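PDB 1VLU: gamma-glutamyl phosphate reductase from Saccharomyces cerevisiae, which catalyses the NADPH-dependent reduction of L-gamma-glutamyl phosphate to the gamma-semialdehyde of L-glutamate, the second step from glutamate in proline biosynthesis. Local coordinates for residues A[36-41]-A[102-107]; A[93-98]-A[144-149]; A[129-134]-A[202-207]; A[241-246]-A[359-364]; A[283-288]-A[307-312]. All blocks are in the same frame, centred on the assembly; numbering follows the deposited sequence.

Contact 1 (A[36-41]-A[102-107]); sequences EGRSDI and EDPVGK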
# COMPACT_ATOMS: atom_id res chain seq x y z
N GLU A 36 11.18 13.22 -28.59
CA GLU A 36 11.43 14.55 -29.16
C GLU A 36 10.61 15.60 -28.43
O GLU A 36 11.10 16.71 -28.19
CB GLU A 36 11.12 14.59 -30.66
CG GLU A 36 11.75 13.47 -31.48
N GLY A 37 9.36 15.25 -28.09
CA GLY A 37 8.47 16.13 -27.34
C GLY A 37 8.89 16.31 -25.90
O GLY A 37 8.91 17.42 -25.38
N ARG A 38 9.25 15.22 -25.23
CA ARG A 38 9.74 15.28 -23.86
C ARG A 38 11.12 15.96 -23.75
O ARG A 38 11.36 16.71 -22.82
CB ARG A 38 9.75 13.90 -23.22
CG ARG A 38 8.37 13.34 -22.88
CD ARG A 38 8.46 11.93 -22.26
NE ARG A 38 8.50 10.87 -23.26
CZ ARG A 38 9.53 10.05 -23.49
NH1 ARG A 38 10.64 10.14 -22.79
NH2 ARG A 38 9.43 9.14 -24.44
N SER A 39 12.02 15.70 -24.69
CA SER A 39 13.32 16.34 -24.70
C SER A 39 13.23 17.83 -25.05
O SER A 39 13.99 18.64 -24.54
CB SER A 39 14.26 15.64 -25.67
OG SER A 39 14.31 14.25 -25.40
N ASP A 40 12.29 18.16 -25.94
CA ASP A 40 12.11 19.51 -26.43
C ASP A 40 11.70 20.47 -25.32
O ASP A 40 12.27 21.56 -25.20
CB ASP A 40 11.05 19.53 -27.54
CG ASP A 40 10.97 20.87 -28.25
OD1 ASP A 40 12.03 21.55 -28.39
OD2 ASP A 40 9.86 21.25 -28.69
N ILE A 41 10.73 20.06 -24.52
CA ILE A 41 10.30 20.89 -23.40
C ILE A 41 11.45 21.13 -22.42
O ILE A 41 11.50 22.16 -21.76
CB ILE A 41 9.00 20.34 -22.69
CG1 ILE A 41 8.29 21.43 -21.86
CG2 ILE A 41 9.33 19.14 -21.79
CD1 ILE A 41 8.02 22.77 -22.58
N GLU A 102 19.33 8.97 -24.25
CA GLU A 102 18.46 8.13 -25.07
C GLU A 102 17.15 7.97 -24.32
O GLU A 102 17.17 7.88 -23.09
CB GLU A 102 19.11 6.76 -25.31
N ASP A 103 16.03 7.90 -25.04
CA ASP A 103 14.73 7.64 -24.43
C ASP A 103 14.81 6.50 -23.40
O ASP A 103 15.12 5.35 -23.76
CB ASP A 103 13.66 7.35 -25.49
CG ASP A 103 12.23 7.43 -24.93
OD1 ASP A 103 12.04 7.51 -23.70
OD2 ASP A 103 11.28 7.39 -25.73
N PRO A 104 14.55 6.81 -22.11
CA PRO A 104 14.59 5.81 -21.04
C PRO A 104 13.41 4.85 -21.09
O PRO A 104 13.41 3.83 -20.42
CB PRO A 104 14.50 6.66 -19.75
CG PRO A 104 14.66 8.08 -20.20
CD PRO A 104 14.20 8.15 -21.60
N VAL A 105 12.42 5.18 -21.89
CA VAL A 105 11.16 4.48 -21.89
C VAL A 105 10.99 3.74 -23.22
O VAL A 105 11.39 4.24 -24.28
CB VAL A 105 10.00 5.46 -21.60
CG1 VAL A 105 8.63 4.91 -22.00
CG2 VAL A 105 10.03 5.83 -20.14
N GLY A 106 10.41 2.55 -23.17
CA GLY A 106 10.22 1.76 -24.36
C GLY A 106 11.45 0.96 -24.76
O GLY A 106 11.47 0.38 -25.83
N LYS A 107 12.46 0.94 -23.89
CA LYS A 107 13.64 0.12 -24.13
C LYS A 107 13.36 -1.34 -23.78
O LYS A 107 12.85 -1.65 -22.72
CB LYS A 107 14.85 0.62 -23.32
CG LYS A 107 15.59 1.78 -23.95
CD LYS A 107 16.70 2.31 -23.02

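Contact 2 (A[93-98]-A[144-149]); sequences QGIKDV and ITALSI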
# COMPACT_ATOMS: atom_id res chain seq x y z
N GLN A 93 23.31 22.94 -17.25
CA GLN A 93 23.99 21.89 -18.01
C GLN A 93 23.37 20.50 -17.80
O GLN A 93 23.21 19.73 -18.75
CB GLN A 93 25.47 21.88 -17.62
CG GLN A 93 26.36 20.95 -18.44
CD GLN A 93 26.19 21.18 -19.93
OE1 GLN A 93 26.29 22.30 -20.41
NE2 GLN A 93 25.91 20.11 -20.67
N GLY A 94 23.01 20.19 -16.56
CA GLY A 94 22.34 18.93 -16.24
C GLY A 94 21.00 18.73 -16.94
O GLY A 94 20.60 17.59 -17.21
N ILE A 95 20.29 19.82 -17.22
CA ILE A 95 19.02 19.73 -17.93
C ILE A 95 19.29 19.26 -19.36
O ILE A 95 18.60 18.37 -19.87
CB ILE A 95 18.23 21.08 -17.89
CG1 ILE A 95 18.03 21.53 -16.44
CG2 ILE A 95 16.88 20.96 -18.60
CD1 ILE A 95 17.43 22.91 -16.26
N LYS A 96 20.32 19.84 -19.99
CA LYS A 96 20.75 19.48 -21.35
C LYS A 96 21.26 18.05 -21.41
O LYS A 96 20.87 17.30 -22.32
CB LYS A 96 21.84 20.44 -21.86
CG LYS A 96 21.29 21.78 -22.36
CD LYS A 96 22.38 22.63 -23.03
N ASP A 97 22.11 17.67 -20.46
CA ASP A 97 22.61 16.30 -20.35
C ASP A 97 21.48 15.29 -20.35
O ASP A 97 21.53 14.30 -21.06
CB ASP A 97 23.47 16.09 -19.10
CG ASP A 97 24.75 16.93 -19.09
OD1 ASP A 97 25.17 17.40 -20.17
OD2 ASP A 97 25.32 17.11 -17.99
N VAL A 98 20.45 15.57 -19.56
CA VAL A 98 19.28 14.70 -19.47
C VAL A 98 18.47 14.71 -20.76
O VAL A 98 18.06 13.66 -21.24
CB VAL A 98 18.39 15.09 -18.27
CG1 VAL A 98 17.08 14.35 -18.32
CG2 VAL A 98 19.12 14.80 -16.95
N ILE A 144 15.05 17.13 -11.00
CA ILE A 144 13.87 16.29 -10.93
C ILE A 144 12.86 16.60 -12.02
O ILE A 144 12.30 15.69 -12.62
CB ILE A 144 13.24 16.35 -9.54
CG1 ILE A 144 14.01 15.44 -8.57
CG2 ILE A 144 11.75 15.96 -9.57
CD1 ILE A 144 14.01 13.99 -8.95
N THR A 145 12.62 17.86 -12.29
CA THR A 145 11.79 18.23 -13.43
C THR A 145 12.35 17.58 -14.70
O THR A 145 11.62 16.96 -15.45
CB THR A 145 11.68 19.79 -13.57
OG1 THR A 145 10.84 20.31 -12.53
CG2 THR A 145 11.11 20.21 -14.93
N ALA A 146 13.65 17.71 -14.93
CA ALA A 146 14.28 17.12 -16.12
C ALA A 146 14.14 15.59 -16.16
O ALA A 146 13.62 15.04 -17.12
CB ALA A 146 15.77 17.58 -16.25
N LEU A 147 14.55 14.91 -15.09
CA LEU A 147 14.47 13.45 -15.02
C LEU A 147 13.08 12.88 -15.13
O LEU A 147 12.92 11.79 -15.69
CB LEU A 147 15.11 12.92 -13.74
CG LEU A 147 16.63 13.02 -13.62
CD1 LEU A 147 17.03 12.72 -12.19
CD2 LEU A 147 17.32 12.10 -14.61
N SER A 148 12.09 13.59 -14.59
CA SER A 148 10.69 13.18 -14.64
C SER A 148 10.07 13.23 -16.01
O SER A 148 9.41 12.30 -16.44
CB SER A 148 9.83 14.08 -13.75
OG SER A 148 9.92 13.68 -12.41
N ILE A 149 10.22 14.37 -16.67
CA ILE A 149 9.63 14.53 -17.98
C ILE A 149 10.33 13.58 -18.95
O ILE A 149 9.67 12.88 -19.69
CB ILE A 149 9.70 15.99 -18.45
CG1 ILE A 149 8.69 16.83 -17.66
CG2 ILE A 149 9.50 16.11 -19.98
CD1 ILE A 149 9.16 18.26 -17.41

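Contact 3 (A[129-134]-A[202-207]); sequences VLLVIF and SDLLDQ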
# COMPACT_ATOMS: atom_id res chain seq x y z
N VAL A 129 3.91 8.24 -10.84
CA VAL A 129 3.85 9.56 -10.23
C VAL A 129 4.86 9.55 -9.10
O VAL A 129 4.88 8.62 -8.29
CB VAL A 129 2.44 9.93 -9.67
CG1 VAL A 129 2.48 11.30 -8.90
CG2 VAL A 129 1.42 9.99 -10.78
N LEU A 130 5.68 10.60 -9.07
CA LEU A 130 6.74 10.79 -8.08
C LEU A 130 6.36 11.92 -7.17
O LEU A 130 5.90 12.97 -7.64
CB LEU A 130 8.05 11.19 -8.76
CG LEU A 130 8.54 10.45 -10.01
CD1 LEU A 130 9.78 11.13 -10.51
CD2 LEU A 130 8.81 8.99 -9.74
N LEU A 131 6.57 11.72 -5.87
CA LEU A 131 6.49 12.80 -4.90
C LEU A 131 7.92 13.02 -4.44
O LEU A 131 8.58 12.11 -3.96
CB LEU A 131 5.57 12.46 -3.73
CG LEU A 131 5.46 13.38 -2.50
CD1 LEU A 131 5.03 14.83 -2.85
CD2 LEU A 131 4.47 12.78 -1.55
N VAL A 132 8.40 14.24 -4.66
CA VAL A 132 9.74 14.61 -4.33
C VAL A 132 9.68 15.65 -3.22
O VAL A 132 9.09 16.72 -3.39
CB VAL A 132 10.47 15.19 -5.55
CG1 VAL A 132 11.92 15.58 -5.18
CG2 VAL A 132 10.41 14.20 -6.72
N ILE A 133 10.27 15.30 -2.08
CA ILE A 133 10.33 16.13 -0.89
C ILE A 133 11.79 16.39 -0.56
O ILE A 133 12.57 15.48 -0.25
CB ILE A 133 9.60 15.49 0.33
CG1 ILE A 133 8.17 15.09 -0.03
CG2 ILE A 133 9.60 16.45 1.54
CD1 ILE A 133 7.63 13.97 0.82
N PHE A 134 12.15 17.67 -0.62
CA PHE A 134 13.52 18.08 -0.42
C PHE A 134 13.61 19.22 0.59
O PHE A 134 12.64 19.95 0.84
CB PHE A 134 14.16 18.46 -1.77
CG PHE A 134 13.49 19.60 -2.46
CD1 PHE A 134 12.32 19.40 -3.20
CD2 PHE A 134 14.00 20.89 -2.36
CE1 PHE A 134 11.70 20.46 -3.84
CE2 PHE A 134 13.38 21.95 -2.99
CZ PHE A 134 12.23 21.72 -3.74
N SER A 202 0.79 17.43 4.32
CA SER A 202 1.30 16.09 4.67
C SER A 202 0.31 14.97 4.32
O SER A 202 0.64 13.77 4.42
CB SER A 202 1.76 16.01 6.14
OG SER A 202 0.84 16.65 7.00
N ASP A 203 -0.90 15.38 3.93
CA ASP A 203 -1.91 14.50 3.33
C ASP A 203 -1.46 13.83 2.02
O ASP A 203 -2.01 12.79 1.66
CB ASP A 203 -3.22 15.26 3.09
CG ASP A 203 -4.23 15.09 4.21
OD1 ASP A 203 -3.92 14.40 5.20
OD2 ASP A 203 -5.35 15.64 4.08
N LEU A 204 -0.49 14.44 1.32
CA LEU A 204 0.08 13.87 0.09
C LEU A 204 0.73 12.51 0.28
O LEU A 204 0.70 11.68 -0.62
CB LEU A 204 1.10 14.81 -0.55
CG LEU A 204 0.61 15.97 -1.42
CD1 LEU A 204 1.77 16.92 -1.77
CD2 LEU A 204 -0.12 15.49 -2.67
N LEU A 205 1.35 12.30 1.44
CA LEU A 205 1.93 11.02 1.82
C LEU A 205 0.90 9.90 2.05
O LEU A 205 1.28 8.72 2.15
CB LEU A 205 2.83 11.20 3.04
CG LEU A 205 4.20 11.83 2.74
CD1 LEU A 205 4.91 12.26 4.02
CD2 LEU A 205 5.08 10.90 1.92
N ASP A 206 -0.38 10.27 2.12
CA ASP A 206 -1.48 9.31 2.22
C ASP A 206 -2.06 8.90 0.85
O ASP A 206 -2.94 8.03 0.78
CB ASP A 206 -2.62 9.90 3.09
CG ASP A 206 -2.18 10.21 4.53
OD1 ASP A 206 -1.16 9.65 5.00
OD2 ASP A 206 -2.88 11.02 5.19
N GLN A 207 -1.56 9.50 -0.23
CA GLN A 207 -2.16 9.29 -1.55
C GLN A 207 -1.55 8.13 -2.30
O GLN A 207 -1.27 8.24 -3.47
CB GLN A 207 -2.08 10.56 -2.42
CG GLN A 207 -2.68 11.83 -1.78
CD GLN A 207 -4.07 11.58 -1.24
OE1 GLN A 207 -4.90 10.97 -1.92
NE2 GLN A 207 -4.33 12.02 -0.01

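Contact 4 (A[241-246]-A[359-364]); sequences ICSIYL and QHINTH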
# COMPACT_ATOMS: atom_id res chain seq x y z
N ILE A 241 12.13 1.63 10.06
CA ILE A 241 13.07 1.79 11.16
C ILE A 241 13.09 0.54 12.04
O ILE A 241 12.04 0.09 12.52
CB ILE A 241 12.73 3.03 12.01
CG1 ILE A 241 12.71 4.30 11.14
CG2 ILE A 241 13.70 3.15 13.20
CD1 ILE A 241 11.90 5.44 11.73
N CYS A 242 14.30 -0.00 12.25
CA CYS A 242 14.55 -1.16 13.10
C CYS A 242 15.09 -0.76 14.47
O CYS A 242 16.04 -0.01 14.57
CB CYS A 242 15.54 -2.10 12.43
SG CYS A 242 14.92 -2.70 10.83
N SER A 243 14.48 -1.29 15.52
CA SER A 243 14.80 -0.91 16.88
C SER A 243 15.48 -2.03 17.67
O SER A 243 15.17 -3.19 17.50
CB SER A 243 13.55 -0.44 17.62
OG SER A 243 12.95 0.66 16.95
N ILE A 244 16.42 -1.66 18.52
CA ILE A 244 16.97 -2.57 19.50
C ILE A 244 16.63 -2.00 20.87
O ILE A 244 17.01 -0.88 21.19
CB ILE A 244 18.50 -2.77 19.34
CG1 ILE A 244 18.84 -3.15 17.88
CG2 ILE A 244 19.01 -3.83 20.31
CD1 ILE A 244 20.33 -2.99 17.52
N TYR A 245 15.88 -2.77 21.65
CA TYR A 245 15.61 -2.41 23.03
C TYR A 245 16.58 -3.07 23.99
O TYR A 245 16.64 -4.29 24.09
CB TYR A 245 14.17 -2.73 23.40
CG TYR A 245 13.85 -2.52 24.87
CD1 TYR A 245 14.09 -1.29 25.49
CD2 TYR A 245 13.30 -3.54 25.63
CE1 TYR A 245 13.79 -1.09 26.82
CE2 TYR A 245 12.99 -3.35 26.95
CZ TYR A 245 13.24 -2.12 27.55
OH TYR A 245 12.92 -1.94 28.89
N LEU A 246 17.36 -2.24 24.67
CA LEU A 246 18.30 -2.67 25.69
C LEU A 246 17.65 -2.52 27.06
O LEU A 246 17.61 -1.44 27.63
CB LEU A 246 19.58 -1.83 25.61
CG LEU A 246 20.28 -1.77 24.26
CD1 LEU A 246 21.58 -1.01 24.37
CD2 LEU A 246 20.54 -3.18 23.74
N GLN A 359 5.43 0.23 22.59
CA GLN A 359 4.71 1.41 22.10
C GLN A 359 5.51 2.18 21.07
O GLN A 359 4.97 2.53 20.03
CB GLN A 359 4.27 2.33 23.25
CG GLN A 359 3.05 1.82 24.01
CD GLN A 359 2.71 2.61 25.28
OE1 GLN A 359 3.57 3.31 25.86
NE2 GLN A 359 1.46 2.49 25.74
N HIS A 360 6.78 2.42 21.35
CA HIS A 360 7.66 3.12 20.41
C HIS A 360 7.77 2.39 19.07
O HIS A 360 7.69 3.00 18.02
CB HIS A 360 9.08 3.26 20.97
CG HIS A 360 9.29 4.44 21.86
ND1 HIS A 360 9.48 4.32 23.23
CD2 HIS A 360 9.39 5.76 21.58
CE1 HIS A 360 9.67 5.52 23.75
NE2 HIS A 360 9.62 6.41 22.77
N ILE A 361 7.98 1.08 19.14
CA ILE A 361 8.17 0.22 17.97
C ILE A 361 6.91 0.16 17.11
O ILE A 361 6.98 0.18 15.88
CB ILE A 361 8.63 -1.19 18.39
CG1 ILE A 361 10.09 -1.12 18.86
CG2 ILE A 361 8.47 -2.20 17.24
CD1 ILE A 361 10.57 -2.30 19.66
N ASN A 362 5.76 0.11 17.78
CA ASN A 362 4.48 0.01 17.11
C ASN A 362 4.01 1.28 16.39
O ASN A 362 2.95 1.27 15.78
CB ASN A 362 3.43 -0.51 18.09
CG ASN A 362 3.61 -1.98 18.39
OD1 ASN A 362 4.49 -2.63 17.83
ND2 ASN A 362 2.77 -2.51 19.25
N THR A 363 4.79 2.36 16.47
CA THR A 363 4.50 3.60 15.73
C THR A 363 5.20 3.63 14.36
O THR A 363 4.96 4.53 13.56
CB THR A 363 4.91 4.86 16.50
OG1 THR A 363 6.32 4.88 16.66
CG2 THR A 363 4.23 4.94 17.87
N HIS A 364 6.07 2.65 14.11
CA HIS A 364 6.77 2.57 12.84
C HIS A 364 5.98 1.85 11.77
O HIS A 364 5.40 0.78 12.01
CB HIS A 364 8.17 1.97 12.99
CG HIS A 364 9.03 2.72 13.94
ND1 HIS A 364 9.33 4.06 13.77
CD2 HIS A 364 9.64 2.35 15.09
CE1 HIS A 364 10.09 4.47 14.77
NE2 HIS A 364 10.28 3.46 15.59
O HOH W 1 11.35 2.63 17.76

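Contact 5 (A[283-288]-A[307-312]); sequences SKWWEV and KTAYFD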
# COMPACT_ATOMS: atom_id res chain seq x y z
N SER A 283 22.53 -0.84 33.53
CA SER A 283 23.80 -0.35 34.07
C SER A 283 24.86 -0.26 32.98
O SER A 283 25.02 -1.19 32.19
CB SER A 283 24.32 -1.24 35.21
OG SER A 283 23.42 -1.28 36.31
N LYS A 284 25.58 0.86 32.97
CA LYS A 284 26.69 1.10 32.04
C LYS A 284 26.19 1.21 30.60
O LYS A 284 26.94 0.96 29.66
CB LYS A 284 27.77 0.01 32.16
CG LYS A 284 28.44 -0.11 33.53
CD LYS A 284 28.62 -1.59 33.91
CE LYS A 284 29.90 -1.85 34.71
NZ LYS A 284 31.11 -1.81 33.83
N TRP A 285 24.92 1.60 30.44
CA TRP A 285 24.30 1.75 29.12
C TRP A 285 25.09 2.70 28.23
O TRP A 285 25.02 2.60 27.01
CB TRP A 285 22.84 2.19 29.23
CG TRP A 285 22.60 3.49 29.94
CD1 TRP A 285 22.20 3.65 31.23
CD2 TRP A 285 22.70 4.81 29.38
NE1 TRP A 285 22.06 4.99 31.52
CE2 TRP A 285 22.36 5.72 30.41
CE3 TRP A 285 23.04 5.32 28.12
CZ2 TRP A 285 22.37 7.11 30.22
CZ3 TRP A 285 23.04 6.70 27.92
CH2 TRP A 285 22.71 7.58 28.97
N TRP A 286 25.83 3.62 28.86
CA TRP A 286 26.66 4.59 28.13
C TRP A 286 27.87 3.93 27.49
O TRP A 286 28.33 4.39 26.46
CB TRP A 286 27.08 5.76 29.03
CG TRP A 286 27.71 5.32 30.30
CD1 TRP A 286 29.03 5.03 30.51
CD2 TRP A 286 27.04 5.06 31.54
NE1 TRP A 286 29.22 4.62 31.81
CE2 TRP A 286 28.02 4.63 32.46
CE3 TRP A 286 25.70 5.16 31.96
CZ2 TRP A 286 27.70 4.29 33.78
CZ3 TRP A 286 25.40 4.83 33.27
CH2 TRP A 286 26.39 4.40 34.16
N GLU A 287 28.36 2.84 28.09
CA GLU A 287 29.50 2.12 27.55
C GLU A 287 29.17 1.49 26.21
O GLU A 287 30.07 1.21 25.41
CB GLU A 287 29.98 1.04 28.52
CG GLU A 287 30.77 1.59 29.71
CD GLU A 287 31.45 0.48 30.53
OE1 GLU A 287 31.55 -0.66 30.03
OE2 GLU A 287 31.88 0.77 31.67
N VAL A 288 27.88 1.28 25.98
CA VAL A 288 27.35 0.75 24.73
C VAL A 288 27.42 1.80 23.62
O VAL A 288 27.89 1.51 22.52
CB VAL A 288 25.91 0.20 24.93
CG1 VAL A 288 25.21 -0.06 23.60
CG2 VAL A 288 25.95 -1.08 25.75
N LYS A 307 21.28 12.58 25.41
CA LYS A 307 22.61 13.23 25.26
C LYS A 307 23.08 13.96 26.53
O LYS A 307 24.25 13.82 26.94
CB LYS A 307 22.62 14.19 24.06
CG LYS A 307 24.00 14.76 23.74
CD LYS A 307 24.11 15.23 22.29
CE LYS A 307 23.25 16.46 22.02
NZ LYS A 307 23.74 17.64 22.76
N THR A 308 22.18 14.72 27.14
CA THR A 308 22.48 15.43 28.39
C THR A 308 22.80 14.47 29.54
O THR A 308 23.56 14.82 30.43
CB THR A 308 21.33 16.40 28.83
OG1 THR A 308 20.12 15.65 29.04
CG2 THR A 308 21.07 17.47 27.76
N ALA A 309 22.23 13.27 29.50
CA ALA A 309 22.48 12.25 30.52
C ALA A 309 23.75 11.46 30.25
O ALA A 309 24.47 11.07 31.17
CB ALA A 309 21.27 11.32 30.65
N TYR A 310 24.01 11.23 28.97
CA TYR A 310 25.15 10.47 28.47
C TYR A 310 26.44 11.25 28.72
O TYR A 310 27.42 10.71 29.28
CB TYR A 310 24.90 10.15 26.98
CG TYR A 310 26.03 9.52 26.19
CD1 TYR A 310 26.83 8.49 26.75
CD2 TYR A 310 26.27 9.92 24.85
CE1 TYR A 310 27.86 7.91 26.02
CE2 TYR A 310 27.31 9.34 24.11
CZ TYR A 310 28.10 8.34 24.70
OH TYR A 310 29.11 7.75 23.98
N PHE A 311 26.43 12.53 28.36
CA PHE A 311 27.58 13.43 28.56
C PHE A 311 27.94 13.61 30.04
O PHE A 311 29.12 13.68 30.38
CB PHE A 311 27.31 14.79 27.90
CG PHE A 311 27.62 14.84 26.41
CD1 PHE A 311 27.70 13.67 25.65
CD2 PHE A 311 27.81 16.06 25.77
CE1 PHE A 311 27.98 13.72 24.27
CE2 PHE A 311 28.09 16.13 24.40
CZ PHE A 311 28.18 14.96 23.65
N ASP A 312 26.93 13.67 30.90
CA ASP A 312 27.16 13.80 32.35
C ASP A 312 27.84 12.59 32.96
O ASP A 312 28.71 12.73 33.81
CB ASP A 312 25.85 14.09 33.09
CG ASP A 312 25.19 15.38 32.63
OD1 ASP A 312 25.70 16.04 31.69
OD2 ASP A 312 24.14 15.73 33.21

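Contact 1 (A[36-41]-A[102-107])
Arg38 meets Asp103 end-on, the two terminal nitrogens of its guanidinium directed at the two carboxylate oxygens. NH2 binds OD2 of Asp103 at 2.9 Å, while NH1 reaches OD1 of Asp103 at 3.1 Å; a weak third bond joins NH2 to OD1. From the arginine's side the fit is regular, since both oxygens lie close to the guanidinium plane. From the aspartate's side it is not: the carboxylate plane is turned 45° from that of the guanidinium, and both donors come in from above it, so the salt bridge is bidentate, one nitrogen to each oxygen, without being coplanar. The arginine gets there through a bend at the CG-CD bond (chi3 -87°), after which it crosses the aspartate side chain at about a right angle. The pair ties helix 35-51 to the loop that leads from helix 87-100 into strand 108-115, in the helix-rich part of this member of the aldehyde dehydrogenase superfamily. Within the loop, Asp103 also closes an Asx turn, its OD1 accepting the backbone N of Val105 at 3.0 Å. That N-H and NH1 of Arg38 approach OD1 from opposite faces of the carboxylate, so OD1 serves the turn and the ion pair at once, which probably limits rotation of the carboxylate. Pro104 flanks the edge of the guanidinium, its CD lying 4.2 Å from NH1 of Arg38. Further back, NE of the buried Arg38 is held by the carbonyl of Ile33, and NH1 has a weak bond to that of Lys150.

Contact 2 (A[93-98]-A[144-149])
Ile95 is the first residue of 93-98 to touch the opposing helix, laying its backbone and beta branch beside the methyl of Ala146. Its CG2 stands 4.3 Å from CB of Ala146, and the alpha carbons of Ile95 and Ala146 are 5.7 Å apart. Val98 then carries most of the packing through both branches. CG1, set anti to the backbone N (chi1 170°), lies 4.1 Å from CB of Ala146 and also rests against that residue's carbonyl oxygen. CG2 takes the other direction and meets CD2 of Leu147 at 4.0 Å, the two side chains crossing at about a right angle. The helix segments run nearly parallel, 9° apart, with axes 9.3 Å from each other, and helix 35-51 touches both, with Leu42 on Val98 and Leu49 on Ile95, and Ile41 on Ile149. Helix 139-151 lies on the mixed sheet through Ile144 and Ser148, and helix 87-100 packs beside it, in keeping with the alpha/beta architecture of the superfamily. Chemically the interface is branched aliphatic carbon against a single methyl and a leucine tip, so between these segments the contact rests on burial of apolar surface rather than on directional bonds.

Contact 3 (A[129-134]-A[202-207])
Asp203 O, held by two donors, braces the short 3-10 turn that presses Leu204 and Leu205 against Leu131 and Ile133. The backbone N of Asp206 and the side-chain NE2 of Gln207 both bind it, each at 3.0 Å, and they arrive from opposite faces of the carbonyl plane. The amide of Gln207 thereby curls back over its own turn, away from the strand. The turn belongs to the connection between strands 192-194 and 213-217, and it packs on strand 129-134 in the middle of a mixed sheet, in keeping with the alpha/beta fold of the aldehyde dehydrogenase superfamily. Strand 129-134 pairs in parallel with both 154-158 and 213-217. Its residues face two ways: Leu130 and Val132 are directed to helix 139-151, whereas Leu131 and Ile133 look toward the turn. Leu131 is the pivot of the packing, because it meets both leucines. With CG anti to the backbone N (chi1 173°), the branch reaches out from the strand; CD1 touches CD1 of Leu204 at 4.0 Å, while CD2 lies between CB of Leu204, at 4.1 Å, and CD2 of Leu205, at 4.0 Å. The Leu131 and Leu205 side chains cross at about a right angle, while Leu204 lies more aslant. Ile156 and Val214, on the adjoining strands, continue the apolar surface around Leu204 and Leu205 respectively. The far end of the patch is a methyl pair, CD1 of Ile133 and CD2 of Leu205, 4.1 Å apart.

Contact 4 (A[241-246]-A[359-364])
His364 turns one face of its imidazole to Ile241, whose CB sits almost over the ring centre, 4.0 Å from the centroid, in a CH-pi contact. The ring has CG anti to its own carbonyl carbon (chi1 -58°), the rotamer in which that face is presented. CD1 of the same isoleucine comes down beyond the ND1-CE1 rim, 3.6 Å from ND1 of His364. A second contact lies beside it, where CB of Ser243 packs on CG1 of Ile361 at 3.7 Å. Ser243 and His364 are bridged by a water in the imidazole plane: it donates to OG of Ser243 at 2.7 Å and is hydrogen-bonded to NE2 of His364 at 2.6 Å. ND1 is bound by Asp228, so both ring nitrogens have a polar partner, which should hold the ring's rotation. The opposite face is backed by Thr363 OG1, which in turn bonds the carbonyl O of His360 at 2.7 Å. These residues are set by a type I beta turn from Ile361 to His364 ending helix 354-361; Arg24 of the second subunit binds the backbone carbonyl of Asn362. This is helix-on-sheet packing of an alpha/beta domain. Strand 242-246 runs in the parallel sheet between 274-278 and 369-373, and helix 354-361, with Phe383 of helix 377-386 beside Ile361, covers it here.

Contact 5 (A[283-288]-A[307-312])
Apolar packing of Trp285 and Trp286 against Tyr310 makes up nearly all of this contact. The six-membered end of the Trp285 indole leads: its CH2 lies 3.8 Å from CA of Tyr310 and 3.9 Å from CB of the same residue, the Trp285 and Tyr310 side chains crossing at a slant, and it also grazes CB of Ala309. Trp286 uses its root instead. Its CB abuts the edge of the Tyr310 ring, 3.6 Å from CD1, while its side chain goes on to touch Lys313 and Leu317 farther along helix 304-317. Both tryptophans place CG between the backbone N and the carbonyl carbon (chi1 59° and 52°), a setting in which the two indoles meet: CE3 of Trp286 lies 3.6 Å above the face of Trp285, offset toward the rim. Aromatic contacts continue outside, since Trp285 meets Phe350 of the sheet edge-to-face. Polar interactions lie to one side and do not join the two segments. Lys284 NZ and Glu287 OE2 form a long, weak salt bridge at 3.5 Å, and Glu287 also forms a salt bridge through OE1 with Lys256 of helix 252-261. Structurally, the contact joins the start of helix 285-296 to helix 304-317, two helices linked through the short strand 301-302 at one margin of the parallel sheet. This is helix-to-helix packing typical of a layered alpha/beta fold, in what probably corresponds to the catalytic domain of aldehyde dehydrogenases.

In the fold
The five contacts fall into two groups. Contacts 1, 2 and 3 form a continuous chain of packing: Ile41 CG2 of contact 1 lies 3.5 Å from Ile149 CG2 of contact 2, and Ile144 CG2 of contact 2 lies 3.6 Å from Val132 CG2 of contact 3. Helix 139-151 is thus shared between a helical layer and the mixed sheet. Contacts 4 and 5 belong to the parallel sheet and its helices, touching through Leu246 and Val288. Between the groups, the centres of contacts 3 and 4 are about 24 Å apart, and those of contacts 1 and 5 about 55 Å. By analogy with aldehyde dehydrogenases, the groups probably correspond to cofactor-binding and catalytic domains.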